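Side-chain contacts in glycoside hydrolase family 16 protein (Bacteroides ovatus, PDB 7KR6), which probably hydrolyses internal glucosidic bonds of beta-glucans, as a family 16 endo-glucanase, and here holds a 2-fluoro sugar in its binding cleft: residues V72-D77 with S81-T86; I116-T121 with L125-W130; K163-A168 with N189-G194; Y196-L201 with I266-I271; L238-A243 with N251-L256. The protein carries 1 engineered substitution. All coordinates share one frame; numbering follows the deposited sequence.

In the fold
All five contacts belong to the beta-sandwich of family 16, and they differ in depth. Contact 2 lies nearest the centre and is mostly buried and apolar, with its reverse side turned to the sugar; contact 5 is also buried, but farther out, and is purely aliphatic. Contacts 1 and 3 are partly buried and mix apolar packing with polar ends, while contact 4 lies at the surface. Contact 1 alone pairs two adjacent strands by backbone hydrogen bonds. Contacts 1, 2 and 4 meet around D77, whose carboxylate takes K117 and Y196; Q192 of contact 3 ties to K120 and T121 of contact 2. Contact 2 shares a strand border with contact 5 through W126 and A239.

Contact 1 of 5, residues V72-D77 with S81-T86; sequences VSVGKD and SVLILT
V72 meets L83 at a slant, its CG1 3.8 Å from L83 CD1, whereas V72 and L85 run alongside each other in the same direction, with V72 CG2 4.0 Å from L85 CD2. These residues share one face of the strand pair with V74. In L83, chi1 of 175° sets CG opposite the backbone N, and the turn at chi2 then brings CD1 back toward the partner strand, 3.6 Å from S73 O. I99 of strand 93-107 touches both V72 and L83, so this face turns inward.

The other face mixes a hydroxyl with aliphatic groups. S73 OG stands beside I84, 3.6 Å from its CB, and I84 reaches along the strand until CD1 is 3.9 Å from G75 CA, lying where the glycine carries no side chain. One water joins S73 OG, I84 O and T86 OG1, donating to the latter two; its distance to I84 O is 2.8 Å. Further along, V82 CG2 touches D77 CB, while the D77 carboxylate is engaged by K117 and Y196.

Straight, reciprocal backbone bonds fix the register. I84 N gives to S73 O at 2.6 Å with an N-H...O angle of 161°, and S73 N returns the bond to I84 O; G75 and V82 repeat the pattern. With strand directions 142° apart, this is a twisted antiparallel beta hairpin of the family 16 sandwich.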
# COMPACT_ATOMS: atom_id res chain seq x y z
N VAL A 72 27.71 10.22 -0.07
CA VAL A 72 27.91 9.19 0.98
C VAL A 72 29.23 9.54 1.66
O VAL A 72 30.26 9.68 0.95
CB VAL A 72 27.94 7.77 0.39
CG1 VAL A 72 28.08 6.76 1.51
CG2 VAL A 72 26.71 7.48 -0.46
N SER A 73 29.21 9.61 2.99
CA SER A 73 30.44 9.86 3.76
C SER A 73 30.38 9.18 5.12
O SER A 73 29.27 8.77 5.58
CB SER A 73 30.74 11.34 3.86
OG SER A 73 29.84 11.97 4.73
N VAL A 74 31.54 9.02 5.76
CA VAL A 74 31.62 8.61 7.18
C VAL A 74 32.22 9.79 7.97
O VAL A 74 33.25 10.34 7.51
CB VAL A 74 32.41 7.30 7.35
CG1 VAL A 74 32.72 7.04 8.81
CG2 VAL A 74 31.63 6.12 6.78
N GLY A 75 31.57 10.20 9.05
CA GLY A 75 31.97 11.43 9.75
C GLY A 75 31.51 11.46 11.17
O GLY A 75 30.98 10.47 11.67
N LYS A 76 31.70 12.60 11.83
CA LYS A 76 31.37 12.73 13.25
C LYS A 76 29.93 13.24 13.34
O LYS A 76 29.55 14.08 12.50
CB LYS A 76 32.36 13.68 13.93
N ASP A 77 29.19 12.75 14.33
CA ASP A 77 27.95 13.37 14.82
C ASP A 77 28.06 13.43 16.34
O ASP A 77 27.81 12.40 17.00
CB ASP A 77 26.72 12.59 14.36
CG ASP A 77 25.44 13.31 14.73
OD1 ASP A 77 25.50 14.57 14.80
OD2 ASP A 77 24.43 12.63 14.98
N SER A 81 30.82 8.22 15.51
CA SER A 81 31.27 8.05 14.12
C SER A 81 30.15 7.35 13.38
O SER A 81 29.71 6.31 13.85
CB SER A 81 32.59 7.30 13.94
OG SER A 81 33.06 7.49 12.60
N VAL A 82 29.69 7.95 12.31
CA VAL A 82 28.42 7.50 11.64
C VAL A 82 28.58 7.50 10.13
O VAL A 82 29.34 8.31 9.53
CB VAL A 82 27.24 8.40 12.07
CG1 VAL A 82 27.10 8.42 13.57
CG2 VAL A 82 27.39 9.80 11.52
N LEU A 83 27.81 6.67 9.47
CA LEU A 83 27.58 6.79 8.02
C LEU A 83 26.63 7.98 7.78
O LEU A 83 25.59 8.05 8.43
CB LEU A 83 26.99 5.47 7.48
CG LEU A 83 26.59 5.47 6.01
CD1 LEU A 83 27.81 5.47 5.09
CD2 LEU A 83 25.69 4.26 5.74
N ILE A 84 26.95 8.82 6.80
CA ILE A 84 26.14 10.03 6.47
C ILE A 84 25.68 9.93 5.03
O ILE A 84 26.50 9.93 4.09
CB ILE A 84 26.91 11.33 6.74
CG1 ILE A 84 27.54 11.34 8.13
CG2 ILE A 84 26.01 12.53 6.54
CD1 ILE A 84 28.49 12.49 8.33
N LEU A 85 24.37 9.84 4.83
CA LEU A 85 23.78 10.06 3.50
C LEU A 85 23.23 11.49 3.45
O LEU A 85 22.32 11.83 4.27
CB LEU A 85 22.67 9.05 3.25
CG LEU A 85 23.05 7.59 3.52
CD1 LEU A 85 21.85 6.68 3.35
CD2 LEU A 85 24.21 7.13 2.63
N THR A 86 23.72 12.26 2.50
CA THR A 86 23.38 13.70 2.38
C THR A 86 22.56 13.97 1.14
O THR A 86 23.01 13.72 0.03
CB THR A 86 24.65 14.56 2.34
OG1 THR A 86 25.38 14.27 3.54
CG2 THR A 86 24.27 16.03 2.23
O HOH W 1 27.46 12.35 3.12

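Contact 2 of 5, residues I116-T121 with L125-W130; sequences IKLPKT and LWPAFW. With G2F (2-deoxy-2-fluoro-alpha-D-glucopyranose), chain C.
T121 turns CG2 opposite its carbonyl carbon, with OG1 at chi1 56°, and the T121 and P127 side chains cross nearly perpendicularly, CG2 3.5 Å from P127 CD. The same oxygen, OG1, goes to the side-chain amide of Q192. I116 stretches its chain beyond CG1 (chi2 175°) and so delivers CD1 to within 3.9 Å of F129 CB, at the root of the phenyl group.

Between these ends, L118 slants over the P127 ring with CD2 3.6 Å from CB, and L125 CD1 settles against P119, 3.9 Å from its CG. The single cross-segment hydrogen bond closes the turn: L125 N gives to T121 O at 3.0 Å, in the carbonyl plane and on a lone pair. P127, F129 and L125 thus present one side of strand 125-130 to the 116-121 segment, and M264 and F236 add to the same apolar surroundings.

Alternation in the strand sends W126, A128 and W130 the other way, into the glycan pocket. W130, whose NE1 is bonded to N237, lies broadside under the fluorosugar, with G2F C6 3.5 Å from W130 CE2 and over the ring centre. W126 NE1 comes 3.3 Å from G2F O6. The chemistry therefore divides by side: hydrocarbon packing occupies the side facing 116-121, and the sugar lies on the other, where W130 offers it an indole face and W126 comes to O6 obliquely.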
# COMPACT_ATOMS: atom_id res chain seq x y z
N ILE A 116 19.67 4.55 13.66
CA ILE A 116 19.48 5.56 12.58
C ILE A 116 18.85 6.81 13.18
O ILE A 116 17.83 6.71 13.88
CB ILE A 116 18.60 4.99 11.45
CG1 ILE A 116 19.15 3.66 10.92
CG2 ILE A 116 18.46 5.99 10.32
CD1 ILE A 116 18.25 3.00 9.88
N LYS A 117 19.40 7.93 12.75
CA LYS A 117 18.86 9.28 12.99
C LYS A 117 18.36 9.80 11.66
O LYS A 117 19.12 9.86 10.70
CB LYS A 117 19.93 10.20 13.59
CG LYS A 117 19.35 11.58 13.92
CD LYS A 117 20.24 12.32 14.89
CE LYS A 117 21.00 13.43 14.23
NZ LYS A 117 22.06 13.93 15.14
N LEU A 118 17.10 10.22 11.63
CA LEU A 118 16.38 10.57 10.39
C LEU A 118 16.15 12.08 10.40
O LEU A 118 15.83 12.66 11.44
CB LEU A 118 15.05 9.82 10.33
CG LEU A 118 15.17 8.32 10.09
CD1 LEU A 118 13.81 7.64 10.17
CD2 LEU A 118 15.88 8.06 8.76
N PRO A 119 16.21 12.70 9.22
CA PRO A 119 15.79 14.09 9.02
C PRO A 119 14.25 14.13 9.12
O PRO A 119 13.55 13.12 8.95
CB PRO A 119 16.21 14.40 7.59
CG PRO A 119 16.08 13.07 6.91
CD PRO A 119 16.50 12.04 7.94
N LYS A 120 13.72 15.32 9.37
CA LYS A 120 12.30 15.59 9.10
C LYS A 120 12.00 15.33 7.63
O LYS A 120 12.59 15.97 6.75
CB LYS A 120 11.99 17.00 9.60
CG LYS A 120 12.02 17.04 11.13
CD LYS A 120 11.53 18.29 11.74
CE LYS A 120 11.97 18.39 13.19
NZ LYS A 120 11.34 17.36 14.05
N THR A 121 11.07 14.41 7.36
CA THR A 121 10.81 13.96 5.97
C THR A 121 9.75 14.82 5.30
O THR A 121 9.68 14.78 4.03
CB THR A 121 10.39 12.49 5.94
OG1 THR A 121 9.25 12.24 6.78
CG2 THR A 121 11.55 11.61 6.34
N LEU A 125 11.05 13.84 1.53
CA LEU A 125 12.23 12.95 1.80
C LEU A 125 11.74 11.53 2.05
O LEU A 125 10.64 11.33 2.62
CB LEU A 125 13.04 13.49 2.96
CG LEU A 125 13.57 14.93 2.86
CD1 LEU A 125 14.46 15.23 4.05
CD2 LEU A 125 14.31 15.13 1.56
N TRP A 126 12.52 10.54 1.58
CA TRP A 126 12.14 9.12 1.64
C TRP A 126 13.35 8.29 2.02
O TRP A 126 13.99 7.63 1.16
CB TRP A 126 11.54 8.75 0.28
CG TRP A 126 11.12 7.34 0.10
CD1 TRP A 126 10.94 6.36 1.04
CD2 TRP A 126 10.78 6.76 -1.16
NE1 TRP A 126 10.54 5.19 0.43
CE2 TRP A 126 10.45 5.41 -0.92
CE3 TRP A 126 10.81 7.22 -2.49
CZ2 TRP A 126 10.11 4.54 -1.94
CZ3 TRP A 126 10.45 6.36 -3.50
CH2 TRP A 126 10.11 5.05 -3.23
N PRO A 127 13.68 8.28 3.32
CA PRO A 127 14.74 7.39 3.83
C PRO A 127 14.25 5.95 3.92
O PRO A 127 13.06 5.74 4.20
CB PRO A 127 14.96 7.87 5.25
CG PRO A 127 13.60 8.48 5.65
CD PRO A 127 13.11 9.13 4.37
N ALA A 128 15.17 4.99 3.76
CA ALA A 128 14.81 3.57 3.90
C ALA A 128 16.03 2.75 4.35
O ALA A 128 17.22 3.12 4.09
CB ALA A 128 14.23 3.05 2.60
N PHE A 129 15.72 1.69 5.06
CA PHE A 129 16.64 0.63 5.52
C PHE A 129 16.01 -0.67 5.03
O PHE A 129 14.87 -0.97 5.46
CB PHE A 129 16.74 0.71 7.04
CG PHE A 129 17.42 -0.45 7.73
CD1 PHE A 129 18.49 -1.13 7.14
CD2 PHE A 129 17.00 -0.86 8.97
CE1 PHE A 129 19.11 -2.17 7.82
CE2 PHE A 129 17.62 -1.88 9.67
CZ PHE A 129 18.68 -2.54 9.07
N TRP A 130 16.70 -1.39 4.16
CA TRP A 130 16.05 -2.50 3.44
C TRP A 130 17.06 -3.53 2.96
O TRP A 130 18.24 -3.39 3.22
CB TRP A 130 15.21 -1.89 2.32
CG TRP A 130 15.89 -0.98 1.35
CD1 TRP A 130 16.42 0.26 1.57
CD2 TRP A 130 15.90 -1.15 -0.07
NE1 TRP A 130 16.80 0.83 0.40
CE2 TRP A 130 16.50 -0.01 -0.62
CE3 TRP A 130 15.46 -2.16 -0.94
CZ2 TRP A 130 16.61 0.17 -1.99
CZ3 TRP A 130 15.59 -1.97 -2.28
CH2 TRP A 130 16.16 -0.84 -2.81
C1 G2F C . 11.24 -1.44 -1.70
C2 G2F C . 10.89 -1.00 -3.08
C3 G2F C . 12.04 -0.26 -3.74
C4 G2F C . 12.38 0.93 -2.88
C5 G2F C . 12.80 0.37 -1.49
C6 G2F C . 13.28 1.37 -0.46
O3 G2F C . 11.68 0.12 -5.07
O4 G2F C . 13.45 1.68 -3.55
O5 G2F C . 11.74 -0.39 -0.86
O6 G2F C . 12.31 2.47 -0.35
F2 G2F C . 10.41 -2.12 -3.82

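Contact 3 of 5, residues K163-A168 with N189-G194; sequences KQVNTA and NSLQDG
K163 and S190 bring the two backbones nearest, their CA atoms 5.0 Å apart, just before strand 164-171 sets off and leaves the irregular loop 189-194 behind. No hydrogen bond passes between the two segments, so the contact rests on side chains.

The K163 side chain starts beside its own N (chi1 -63°) and continues extended, which lays its methylenes along the N189-S190 peptide: CG lies 3.8 Å from N189 O, and CE is 3.9 Å from S190 N. The ammonium at the far end is hydrogen-bonded to A188 O, a backbone acceptor just ahead of the loop. Strand 164-171 belongs to the antiparallel sandwich of the family 16 fold, flanked by strands 144-150 and 179-186, and farther along it H170 lines the glycan pocket.

Deeper in, V165 and L191 are laid one across the other, methyl against methyl. V165 CG2 to L191 CD1 is 3.5 Å, tighter than ordinary van der Waals contact. M150 touches both side chains, and F217 covers V165 as well.

Within the loop, S190 OG accepts from Q192 N at 2.9 Å, forming an ST turn, and the same hydroxyl is bonded to E162. Q192 itself reaches contact 2: its NE2 is hydrogen-bonded to T121 OG1 and its carbonyl oxygen to K120 NZ.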
# COMPACT_ATOMS: atom_id res chain seq x y z
N LYS A 163 5.98 10.26 12.66
CA LYS A 163 5.67 9.01 13.37
C LYS A 163 5.31 7.88 12.40
O LYS A 163 5.36 6.71 12.84
CB LYS A 163 4.53 9.19 14.37
CG LYS A 163 4.88 10.16 15.48
CD LYS A 163 3.90 10.15 16.61
CE LYS A 163 4.05 11.36 17.51
NZ LYS A 163 2.95 11.35 18.51
N GLN A 164 4.96 8.17 11.16
CA GLN A 164 4.35 7.15 10.26
C GLN A 164 5.44 6.33 9.58
O GLN A 164 6.21 6.88 8.75
CB GLN A 164 3.43 7.78 9.24
CG GLN A 164 2.71 6.70 8.48
CD GLN A 164 1.87 7.27 7.38
OE1 GLN A 164 0.89 7.97 7.65
NE2 GLN A 164 2.30 7.01 6.17
N VAL A 165 5.45 5.04 9.88
CA VAL A 165 6.44 4.11 9.31
C VAL A 165 5.72 3.16 8.38
O VAL A 165 4.61 2.68 8.69
CB VAL A 165 7.17 3.33 10.41
CG1 VAL A 165 8.11 2.32 9.80
CG2 VAL A 165 7.92 4.26 11.34
N ASN A 166 6.40 2.83 7.30
CA ASN A 166 5.94 1.86 6.29
C ASN A 166 6.92 0.69 6.30
O ASN A 166 8.12 0.94 6.38
CB ASN A 166 5.88 2.57 4.95
CG ASN A 166 4.55 3.31 4.79
OD1 ASN A 166 4.32 4.39 5.39
ND2 ASN A 166 3.65 2.69 4.04
N THR A 167 6.42 -0.50 6.29
CA THR A 167 7.27 -1.70 6.10
C THR A 167 6.61 -2.54 5.00
O THR A 167 5.36 -2.49 4.85
CB THR A 167 7.46 -2.41 7.44
OG1 THR A 167 8.33 -3.53 7.23
CG2 THR A 167 6.15 -2.92 8.00
N ALA A 168 7.37 -3.31 4.24
CA ALA A 168 6.83 -3.97 3.06
C ALA A 168 7.69 -5.16 2.66
O ALA A 168 8.90 -5.15 2.93
CB ALA A 168 6.68 -3.05 1.88
N ASN A 189 6.11 7.91 19.42
CA ASN A 189 6.82 9.21 19.48
C ASN A 189 7.49 9.51 18.15
O ASN A 189 7.72 8.56 17.38
CB ASN A 189 7.89 9.16 20.58
CG ASN A 189 7.32 8.76 21.92
OD1 ASN A 189 7.67 7.70 22.47
ND2 ASN A 189 6.42 9.58 22.40
N SER A 190 7.88 10.76 17.94
CA SER A 190 8.62 11.17 16.71
C SER A 190 9.91 10.34 16.57
O SER A 190 10.63 10.13 17.59
CB SER A 190 8.95 12.64 16.73
OG SER A 190 9.83 12.95 15.68
N LEU A 191 10.16 9.83 15.36
CA LEU A 191 11.43 9.18 14.96
C LEU A 191 12.33 10.18 14.29
O LEU A 191 13.44 9.80 13.89
CB LEU A 191 11.13 7.99 14.04
CG LEU A 191 10.34 6.90 14.73
CD1 LEU A 191 9.91 5.89 13.66
CD2 LEU A 191 11.17 6.21 15.83
N GLN A 192 11.92 11.47 14.26
CA GLN A 192 12.60 12.51 13.47
C GLN A 192 12.88 13.67 14.44
O GLN A 192 12.52 14.80 14.12
CB GLN A 192 11.80 12.92 12.24
CG GLN A 192 11.55 11.77 11.28
CD GLN A 192 10.60 12.12 10.15
OE1 GLN A 192 10.18 13.27 10.01
NE2 GLN A 192 10.16 11.11 9.40
N ASP A 193 13.47 13.31 15.57
CA ASP A 193 13.46 14.11 16.83
C ASP A 193 14.91 14.46 17.18
O ASP A 193 15.14 14.80 18.33
CB ASP A 193 12.85 13.31 17.98
CG ASP A 193 13.54 11.99 18.34
OD1 ASP A 193 14.23 11.44 17.46
OD2 ASP A 193 13.34 11.50 19.50
N GLY A 194 15.86 14.28 16.26
CA GLY A 194 17.28 14.56 16.53
C GLY A 194 17.97 13.48 17.36
O GLY A 194 19.10 13.74 17.79

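Contact 4 of 5, residues Y196-L201 with I266-I271; sequences YHTYSL and IDWVKI
Two small van der Waals contacts join the segments, and both involve an aromatic ring. Y196 meets D267 through its ring atoms CD2 and CE2, each 3.9 Å from D267 CB, so the methylene rather than the carboxylate does the touching. Y196 CE2 also comes within 4.0 Å of D267 N. The two side chains stand roughly perpendicular, and the ring and carboxylate planes are 54° apart. With CG opposite its carbonyl carbon (chi1 -72°), Y196 leans its ring toward strand 266-271. Two residues on, T198 CG2 approaches the far end of the W268 indole obliquely, 4.2 Å from CH2. W268 gets there because chi1 of 53° places CG between its N and carbonyl carbon, swinging the indole over toward the other segment.

Backbone evidence explains why these contacts are sparse. The nearest CA atoms, those of Y196 and D267, are 7.9 Å apart, and no hydrogen bond crosses. Strand 112-117 lies between, pairing antiparallel with 197-203 on one border and with 261-271 on the other, as in the curved sheets of the family 16 jelly roll. The contact is thus made over an intervening strand, whose S115 is touched by both Y196 and W268.

The polar partner of Y196 is found to the side. V82 touches the phenol at its hydroxyl end, and that hydroxyl is hydrogen-bonded to the carboxylate of D77.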
# COMPACT_ATOMS: atom_id res chain seq x y z
N TYR A 196 18.89 9.03 17.72
CA TYR A 196 19.03 7.72 17.02
C TYR A 196 17.96 6.79 17.56
O TYR A 196 17.63 6.82 18.76
CB TYR A 196 20.44 7.16 17.23
CG TYR A 196 21.46 7.93 16.44
CD1 TYR A 196 21.96 9.16 16.89
CD2 TYR A 196 21.95 7.46 15.24
CE1 TYR A 196 22.91 9.86 16.15
CE2 TYR A 196 22.81 8.20 14.44
CZ TYR A 196 23.35 9.38 14.93
OH TYR A 196 24.23 10.10 14.19
N HIS A 197 17.41 5.97 16.68
CA HIS A 197 16.43 4.91 17.03
C HIS A 197 16.88 3.59 16.40
O HIS A 197 17.58 3.60 15.39
CB HIS A 197 15.01 5.31 16.58
CG HIS A 197 14.54 6.59 17.20
ND1 HIS A 197 13.82 6.61 18.38
CD2 HIS A 197 14.72 7.86 16.80
CE1 HIS A 197 13.58 7.87 18.69
NE2 HIS A 197 14.13 8.67 17.76
N THR A 198 16.54 2.50 17.04
CA THR A 198 16.99 1.16 16.63
C THR A 198 15.86 0.54 15.79
O THR A 198 14.71 0.43 16.29
CB THR A 198 17.33 0.27 17.82
OG1 THR A 198 18.41 0.94 18.47
CG2 THR A 198 17.77 -1.10 17.39
N TYR A 199 16.20 0.12 14.59
CA TYR A 199 15.30 -0.58 13.65
C TYR A 199 15.81 -2.01 13.59
O TYR A 199 16.97 -2.18 13.24
CB TYR A 199 15.28 0.14 12.29
CG TYR A 199 14.82 1.57 12.43
CD1 TYR A 199 13.47 1.84 12.39
CD2 TYR A 199 15.69 2.63 12.69
CE1 TYR A 199 12.98 3.11 12.57
CE2 TYR A 199 15.22 3.92 12.90
CZ TYR A 199 13.86 4.15 12.83
OH TYR A 199 13.34 5.42 12.99
N SER A 200 14.94 -2.97 13.92
CA SER A 200 15.31 -4.41 14.02
C SER A 200 14.42 -5.24 13.10
O SER A 200 13.21 -4.99 13.01
CB SER A 200 15.17 -4.87 15.42
OG SER A 200 15.92 -4.01 16.29
N LEU A 201 15.01 -6.25 12.49
CA LEU A 201 14.27 -7.28 11.74
C LEU A 201 14.68 -8.64 12.29
O LEU A 201 15.88 -8.96 12.21
CB LEU A 201 14.61 -7.23 10.26
CG LEU A 201 14.01 -8.37 9.44
CD1 LEU A 201 12.51 -8.20 9.25
CD2 LEU A 201 14.67 -8.49 8.11
N ILE A 266 23.60 6.82 10.10
CA ILE A 266 23.57 5.41 10.59
C ILE A 266 24.81 5.22 11.49
O ILE A 266 25.94 5.33 11.00
CB ILE A 266 23.50 4.37 9.46
CG1 ILE A 266 22.32 4.59 8.50
CG2 ILE A 266 23.41 2.99 10.04
CD1 ILE A 266 22.54 5.60 7.40
N ASP A 267 24.55 5.03 12.77
CA ASP A 267 25.65 4.93 13.78
C ASP A 267 26.29 3.56 13.66
O ASP A 267 27.53 3.45 13.84
CB ASP A 267 25.12 5.11 15.19
CG ASP A 267 26.19 5.31 16.26
OD1 ASP A 267 27.37 5.40 15.86
OD2 ASP A 267 25.82 5.39 17.43
N TRP A 268 25.49 2.55 13.38
CA TRP A 268 25.97 1.14 13.36
C TRP A 268 24.89 0.27 12.76
O TRP A 268 23.71 0.63 12.73
CB TRP A 268 26.40 0.63 14.75
CG TRP A 268 25.41 0.78 15.86
CD1 TRP A 268 25.46 1.71 16.87
CD2 TRP A 268 24.26 -0.03 16.14
NE1 TRP A 268 24.43 1.52 17.73
CE2 TRP A 268 23.70 0.44 17.34
CE3 TRP A 268 23.68 -1.14 15.52
CZ2 TRP A 268 22.55 -0.09 17.90
CZ3 TRP A 268 22.53 -1.67 16.07
CH2 TRP A 268 21.97 -1.15 17.24
N VAL A 269 25.33 -0.85 12.21
CA VAL A 269 24.44 -1.95 11.78
C VAL A 269 25.09 -3.24 12.27
O VAL A 269 26.33 -3.34 12.26
CB VAL A 269 24.16 -1.91 10.27
CG1 VAL A 269 25.41 -1.89 9.40
CG2 VAL A 269 23.20 -3.02 9.83
N LYS A 270 24.28 -4.16 12.72
CA LYS A 270 24.82 -5.46 13.18
C LYS A 270 23.89 -6.60 12.80
O LYS A 270 22.66 -6.44 12.77
CB LYS A 270 25.17 -5.39 14.67
CG LYS A 270 24.01 -5.29 15.62
CD LYS A 270 24.46 -5.17 17.06
CE LYS A 270 23.30 -5.00 18.02
NZ LYS A 270 23.74 -4.33 19.26
N ILE A 271 24.50 -7.77 12.60
CA ILE A 271 23.77 -9.03 12.35
C ILE A 271 24.11 -9.95 13.53
O ILE A 271 25.32 -10.15 13.79
CB ILE A 271 24.16 -9.66 11.00
CG1 ILE A 271 24.11 -8.63 9.87
CG2 ILE A 271 23.27 -10.85 10.73
CD1 ILE A 271 24.63 -9.11 8.53

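Contact 5 of 5, residues L238-A243 with N251-L256; sequences LAVGGA and NKLTGL
No aromatic ring takes part; the flat group met across the contact is the V240-G241 peptide. L253 CD1 hangs over one face of it, 4.4 Å from G241 N and nearly along the plane normal. In the family 16 sandwich this is the place where strand 232-240 ends and the following loop folds back over it, before strand 261-271 begins.

The remaining chemistry is purely aliphatic. V240 places CG1 opposite its backbone N (chi1 -174°), which directs that methyl at the loop. L253 likewise swings CG away from its N (chi1 -171°), and the two side chains meet almost squarely crosswise. L256 adds a looser touch, its CD2 4.3 Å from V240 CG1. I94 of strand 93-107 lies against V240, L253 and L256, so the loop leucines pack on two neighbouring strands at once.

The backbone polar atoms have partners elsewhere: V240 N with Q65 OE1, and L256 O with R89 NH1. G241 takes a positive phi of 65° as the chain leaves the strand. At the centre, V240 CG1 faces the forked end of L253, 3.8 Å from CD2 and 3.9 Å from CD1.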
# COMPACT_ATOMS: atom_id res chain seq x y z
N LEU A 238 18.70 7.61 1.01
CA LEU A 238 17.83 8.78 1.27
C LEU A 238 17.35 9.24 -0.11
O LEU A 238 18.06 9.98 -0.82
CB LEU A 238 18.57 9.85 2.08
CG LEU A 238 17.80 11.16 2.32
CD1 LEU A 238 16.52 10.90 3.11
CD2 LEU A 238 18.67 12.07 3.13
N ALA A 239 16.15 8.80 -0.49
CA ALA A 239 15.53 9.23 -1.75
C ALA A 239 14.88 10.59 -1.50
O ALA A 239 14.61 10.92 -0.33
CB ALA A 239 14.55 8.21 -2.28
N VAL A 240 14.75 11.35 -2.58
CA VAL A 240 14.01 12.65 -2.58
C VAL A 240 12.90 12.57 -3.63
O VAL A 240 13.18 12.40 -4.87
CB VAL A 240 14.97 13.81 -2.85
CG1 VAL A 240 14.26 15.14 -2.70
CG2 VAL A 240 16.20 13.73 -1.96
N GLY A 241 11.64 12.73 -3.19
CA GLY A 241 10.50 12.47 -4.07
C GLY A 241 10.39 11.01 -4.47
O GLY A 241 11.14 10.19 -3.95
N GLY A 242 9.54 10.75 -5.44
CA GLY A 242 9.15 9.39 -5.83
C GLY A 242 7.68 9.15 -5.55
O GLY A 242 7.09 9.78 -4.65
N ALA A 243 7.12 8.15 -6.21
CA ALA A 243 5.68 7.84 -6.13
C ALA A 243 5.24 7.61 -4.68
O ALA A 243 4.16 8.06 -4.32
CB ALA A 243 5.33 6.65 -6.95
N ASN A 251 8.51 20.93 -8.70
CA ASN A 251 7.61 22.08 -8.35
C ASN A 251 6.72 21.75 -7.15
O ASN A 251 6.07 22.66 -6.61
CB ASN A 251 6.71 22.46 -9.51
CG ASN A 251 7.43 23.29 -10.53
OD1 ASN A 251 8.48 23.84 -10.22
ND2 ASN A 251 6.90 23.33 -11.74
N LYS A 252 6.65 20.50 -6.73
CA LYS A 252 5.82 20.09 -5.57
C LYS A 252 6.71 19.68 -4.39
O LYS A 252 6.16 19.29 -3.35
CB LYS A 252 4.87 18.96 -5.96
CG LYS A 252 4.06 19.22 -7.21
CD LYS A 252 3.07 20.39 -7.03
CE LYS A 252 2.29 20.69 -8.28
NZ LYS A 252 1.56 21.99 -8.12
N LEU A 253 8.03 19.78 -4.52
CA LEU A 253 8.96 19.42 -3.43
C LEU A 253 8.96 20.57 -2.43
O LEU A 253 9.10 21.72 -2.84
CB LEU A 253 10.33 19.10 -4.03
CG LEU A 253 11.33 18.50 -3.05
CD1 LEU A 253 10.92 17.08 -2.68
CD2 LEU A 253 12.71 18.50 -3.65
N THR A 254 8.63 20.31 -1.17
CA THR A 254 8.76 21.35 -0.12
C THR A 254 9.85 21.01 0.89
O THR A 254 10.26 21.90 1.62
CB THR A 254 7.39 21.57 0.53
OG1 THR A 254 6.86 20.39 1.14
CG2 THR A 254 6.39 22.03 -0.49
N GLY A 255 10.34 19.77 0.92
CA GLY A 255 11.23 19.29 1.99
C GLY A 255 12.71 19.56 1.71
O GLY A 255 13.54 19.21 2.57
N LEU A 256 13.05 20.14 0.57
CA LEU A 256 14.47 20.45 0.25
C LEU A 256 14.52 21.72 -0.61
O LEU A 256 14.24 21.68 -1.83
CB LEU A 256 15.08 19.23 -0.44
CG LEU A 256 16.61 19.18 -0.47
CD1 LEU A 256 17.17 19.08 0.93
CD2 LEU A 256 17.11 18.04 -1.35